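Local coordinates for serine protease pet (Escherichia coli, PDB 4OM9), which acts as a serine protease and autotransporter enterotoxin of enteroaggregative strains, probably cleaving the cytoskeletal protein alpha-fodrin in host cells, at residues I443-D447 with S448-I452; W808-T811 with G812-L816. All blocks are in the same frame, centred on the assembly; numbering follows the deposited sequence.

Contact 1 (I443-D447 with S448-I452)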
loop_
_atom_site.group_PDB
_atom_site.type_symbol
_atom_site.label_atom_id
_atom_site.label_comp_id
_atom_site.label_asym_id
_atom_site.label_seq_id
_atom_site.Cartn_x
_atom_site.Cartn_y
_atom_site.Cartn_z
ATOM N N ILE A 443 7.069 -11.746 -12.536
ATOM C CA ILE A 443 5.955 -12.477 -11.938
ATOM C C ILE A 443 4.650 -12.054 -12.597
ATOM O O ILE A 443 4.335 -10.862 -12.625
ATOM C CB ILE A 443 5.806 -12.237 -10.441
ATOM C CG1 ILE A 443 7.090 -12.552 -9.708
ATOM C CG2 ILE A 443 4.656 -13.077 -9.900
ATOM C CD1 ILE A 443 7.338 -11.601 -8.500
ATOM N N ALA A 444 3.888 -13.016 -13.111
ATOM C CA ALA A 444 2.632 -12.689 -13.771
ATOM C C ALA A 444 1.445 -12.673 -12.799
ATOM O O ALA A 444 0.664 -13.639 -12.716
ATOM C CB ALA A 444 2.370 -13.647 -14.905
ATOM N N ALA A 445 1.305 -11.542 -12.098
ATOM C CA ALA A 445 0.302 -11.352 -11.061
ATOM C C ALA A 445 -0.575 -10.211 -11.480
ATOM O O ALA A 445 -0.035 -9.209 -11.936
ATOM C CB ALA A 445 0.974 -11.062 -9.729
ATOM N N THR A 446 -1.908 -10.339 -11.375
ATOM C CA THR A 446 -2.771 -9.212 -11.762
ATOM C C THR A 446 -3.056 -8.282 -10.609
ATOM O O THR A 446 -3.293 -7.119 -10.828
ATOM C CB THR A 446 -4.146 -9.642 -12.361
ATOM O OG1 THR A 446 -4.950 -10.317 -11.375
ATOM C CG2 THR A 446 -3.929 -10.571 -13.460
ATOM N N ASP A 447 -3.038 -8.788 -9.387
ATOM C CA ASP A 447 -3.410 -7.957 -8.256
ATOM C C ASP A 447 -2.815 -8.416 -6.931
ATOM O O ASP A 447 -2.209 -9.464 -6.832
ATOM C CB ASP A 447 -4.952 -7.876 -8.127
ATOM C CG ASP A 447 -5.605 -9.244 -7.852
ATOM O OD1 ASP A 447 -5.066 -10.012 -7.027
ATOM O OD2 ASP A 447 -6.679 -9.535 -8.431
ATOM N N SER A 448 -3.061 -7.630 -5.898
ATOM C CA SER A 448 -2.472 -7.864 -4.597
ATOM C C SER A 448 -3.159 -8.964 -3.829
ATOM O O SER A 448 -2.939 -9.104 -2.623
ATOM C CB SER A 448 -2.505 -6.577 -3.780
ATOM O OG SER A 448 -3.820 -6.097 -3.710
ATOM N N GLY A 449 -4.021 -9.718 -4.510
ATOM C CA GLY A 449 -4.515 -10.971 -3.972
ATOM C C GLY A 449 -3.415 -12.035 -4.001
ATOM O O GLY A 449 -3.495 -13.035 -3.286
ATOM N N THR A 450 -2.396 -11.807 -4.829
ATOM C CA THR A 450 -1.255 -12.707 -4.953
ATOM C C THR A 450 -0.158 -12.405 -3.924
ATOM O O THR A 450 0.233 -11.245 -3.725
ATOM C CB THR A 450 -0.629 -12.625 -6.370
ATOM O OG1 THR A 450 -1.583 -13.056 -7.342
ATOM C CG2 THR A 450 0.625 -13.476 -6.473
ATOM N N THR A 451 0.338 -13.454 -3.277
ATOM C CA THR A 451 1.476 -13.320 -2.393
ATOM C C THR A 451 2.475 -14.450 -2.650
ATOM O O THR A 451 2.102 -15.622 -2.850
ATOM C CB THR A 451 1.057 -13.334 -0.920
ATOM O OG1 THR A 451 -0.002 -12.389 -0.717
ATOM C CG2 THR A 451 2.251 -12.978 -0.018
ATOM N N ILE A 452 3.749 -14.078 -2.683
ATOM C CA ILE A 452 4.834 -15.044 -2.746
ATOM C C ILE A 452 5.423 -15.076 -1.371
ATOM O O ILE A 452 5.773 -14.040 -0.826
ATOM C CB ILE A 452 5.874 -14.666 -3.800
ATOM C CG1 ILE A 452 5.231 -14.743 -5.194
ATOM C CG2 ILE A 452 7.119 -15.550 -3.679
ATOM C CD1 ILE A 452 6.114 -14.264 -6.335
#
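The carboxylate of D447 is the flat group that meets G449: one oxygen, OD1, meets the backbone N of G449, while the other, OD2, accepts a hydrogen bond from the backbone N of N427. G449 N approaches OD1 at 2.7 Å on the anti side of the carboxylate, 32° out of its plane. This bond to the second residue along is an Asx turn, and it lies within the type I beta turn D447-T450 that links two faces of the beta-helix, the weakly bonded strand 444-445 and strand 451-453. The beta turn is closed by T450 N and D447 O, 3.1 Å apart, in a nearly straight bond (169° at the hydrogen). D447 therefore grips two successive amides of the turn, one through its side chain and one through its carbonyl. Its chi1 of 63° holds CG between the backbone N and the carbonyl carbon, which carries OD1 forward along the chain to G449.

Beyond the turn the chain doubles back, and the two arms face each other through apolar groups. A445 CB sits 4.0 Å from both CB and OG1 of T450, in plain van der Waals contact. Y473, on strand 471-473 of the next coil, touches I443, A445, T450 and I452, whereas F424 of the preceding coil touches I443 and T450; the corner is thus stacked between successive rungs. N476 ND2 bonds to both S448 O and T451 OG1. Farthest from the turn, the two isoleucines reach toward each other tip to tip, I443 CD1 lying 3.6 Å from I452 CD1.

Contact 2 (W808-T811 with G812-L816)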
loop_
_atom_site.group_PDB
_atom_site.type_symbol
_atom_site.label_atom_id
_atom_site.label_comp_id
_atom_site.label_asym_id
_atom_site.label_seq_id
_atom_site.Cartn_x
_atom_site.Cartn_y
_atom_site.Cartn_z
ATOM N N TRP A 808 25.797 27.743 21.352
ATOM C CA TRP A 808 26.967 27.363 20.574
ATOM C C TRP A 808 28.265 27.912 21.087
ATOM O O TRP A 808 28.301 28.804 21.934
ATOM C CB TRP A 808 26.835 27.758 19.091
ATOM C CG TRP A 808 26.263 29.096 18.762
ATOM C CD1 TRP A 808 25.481 29.881 19.547
ATOM C CD2 TRP A 808 26.407 29.790 17.524
ATOM N NE1 TRP A 808 25.138 31.034 18.884
ATOM C CE2 TRP A 808 25.693 30.998 17.631
ATOM C CE3 TRP A 808 27.077 29.509 16.334
ATOM C CZ2 TRP A 808 25.628 31.923 16.602
ATOM C CZ3 TRP A 808 27.013 30.423 15.314
ATOM C CH2 TRP A 808 26.301 31.626 15.456
ATOM N N LYS A 809 29.337 27.355 20.542
ATOM C CA LYS A 809 30.672 27.776 20.901
ATOM C C LYS A 809 31.205 28.793 19.883
ATOM O O LYS A 809 32.269 29.372 20.074
ATOM C CB LYS A 809 31.590 26.560 21.002
ATOM C CG LYS A 809 30.966 25.341 21.694
ATOM C CD LYS A 809 32.065 24.377 22.139
ATOM C CE LYS A 809 31.531 23.150 22.860
ATOM N NZ LYS A 809 31.267 22.028 21.911
ATOM N N VAL A 810 30.439 28.992 18.811
ATOM C CA VAL A 810 30.744 29.935 17.723
ATOM C C VAL A 810 32.173 29.868 17.183
ATOM O O VAL A 810 33.080 30.445 17.757
ATOM C CB VAL A 810 30.476 31.379 18.145
ATOM C CG1 VAL A 810 30.532 32.280 16.928
ATOM C CG2 VAL A 810 29.123 31.490 18.817
ATOM N N THR A 811 32.353 29.184 16.055
ATOM C CA THR A 811 33.681 28.964 15.483
ATOM C C THR A 811 33.975 29.864 14.289
ATOM O O THR A 811 35.046 29.771 13.687
ATOM C CB THR A 811 33.878 27.483 15.034
ATOM O OG1 THR A 811 32.749 27.039 14.260
ATOM C CG2 THR A 811 34.065 26.566 16.238
ATOM N N GLY A 812 33.030 30.728 13.943
ATOM C CA GLY A 812 33.225 31.617 12.813
ATOM C C GLY A 812 32.398 32.886 12.859
ATOM O O GLY A 812 31.474 33.014 13.666
ATOM N N ASN A 813 32.745 33.830 11.988
ATOM C CA ASN A 813 31.988 35.068 11.826
ATOM C C ASN A 813 30.550 34.810 11.406
ATOM O O ASN A 813 30.295 34.414 10.271
ATOM C CB ASN A 813 32.656 35.974 10.790
ATOM C CG ASN A 813 33.747 36.836 11.385
ATOM O OD1 ASN A 813 33.803 37.040 12.594
ATOM N ND2 ASN A 813 34.620 37.351 10.532
ATOM N N SER A 814 29.612 35.034 12.319
ATOM C CA SER A 814 28.202 34.799 12.032
ATOM C C SER A 814 27.431 36.116 11.919
ATOM O O SER A 814 27.408 36.907 12.864
ATOM C CB SER A 814 27.584 33.916 13.118
ATOM O OG SER A 814 28.539 33.009 13.638
ATOM N N GLU A 815 26.820 36.365 10.760
ATOM C CA GLU A 815 25.936 37.522 10.619
ATOM C C GLU A 815 24.483 37.062 10.499
ATOM O O GLU A 815 23.975 36.773 9.418
ATOM C CB GLU A 815 26.342 38.413 9.431
ATOM C CG GLU A 815 26.492 37.740 8.078
ATOM C CD GLU A 815 26.902 38.717 6.990
ATOM O OE1 GLU A 815 28.122 38.914 6.790
ATOM O OE2 GLU A 815 26.003 39.288 6.334
ATOM N N LEU A 816 23.831 36.997 11.652
ATOM C CA LEU A 816 22.468 36.501 11.780
ATOM C C LEU A 816 21.449 37.634 11.833
ATOM O O LEU A 816 21.727 38.705 12.384
ATOM C CB LEU A 816 22.362 35.647 13.038
ATOM C CG LEU A 816 20.997 35.119 13.443
ATOM C CD1 LEU A 816 20.517 34.126 12.406
ATOM C CD2 LEU A 816 21.100 34.485 14.804
#
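A chi1 of 42° in W808 swings the indole forward along the chain, and the chi1 of S814, -32° and turned off the staggered position, sets OG near the six-membered ring. S814 OG lies 3.2 Å from W808 CH2 and 3.4 Å from CZ3, approaching the ring obliquely; the neighbouring S814 CB is 3.5 Å from CH2. The same oxygen donates to G812 O at 2.9 Å, from 40° out of the carbonyl plane rather than along a lone pair, which ties the serine back across N813.

V810 packs alongside both. Its CG2 lies 3.4 Å above the plane of the W808 ring, over its centre, while CG1 turns to the serine side, 3.5 Å from G812 O and 3.9 Å from S814 OG. One valine thus covers an indole face with one methyl and borders the polar link with the other.

The bend, itself without regular strand, follows strand 794-796 in the C-terminal part of the beta-helix stem. I794 touches W808, and the backbone N of I794 makes a weak hydrogen bond with S814 OG. Backbone bonds join W808 to L827 and V810 to N829, and T811 touches Q791 of strand 788-791.

How the contacts relate
Contact 1 precedes contact 2 along the chain, and the two are far apart: their centres are 57 Å from each other and their nearest atoms about 49 Å, so they do not touch. Contact 1 lies about 14 Å from the centre of the chain, at a corner between strand 444-445 and strand 451-453, which belong to different faces of the beta-helix. Contact 2 lies about 46 Å from that centre, in the loop region after strand 794-796. They share no strand; the intervening chain, from strand 461-465 to strand 794-796, is mainly further beta-helix rungs. The two bends thus sample separate levels of the elongated passenger domain, one among the earlier coils of the stem and one toward the C-terminal end of the passenger.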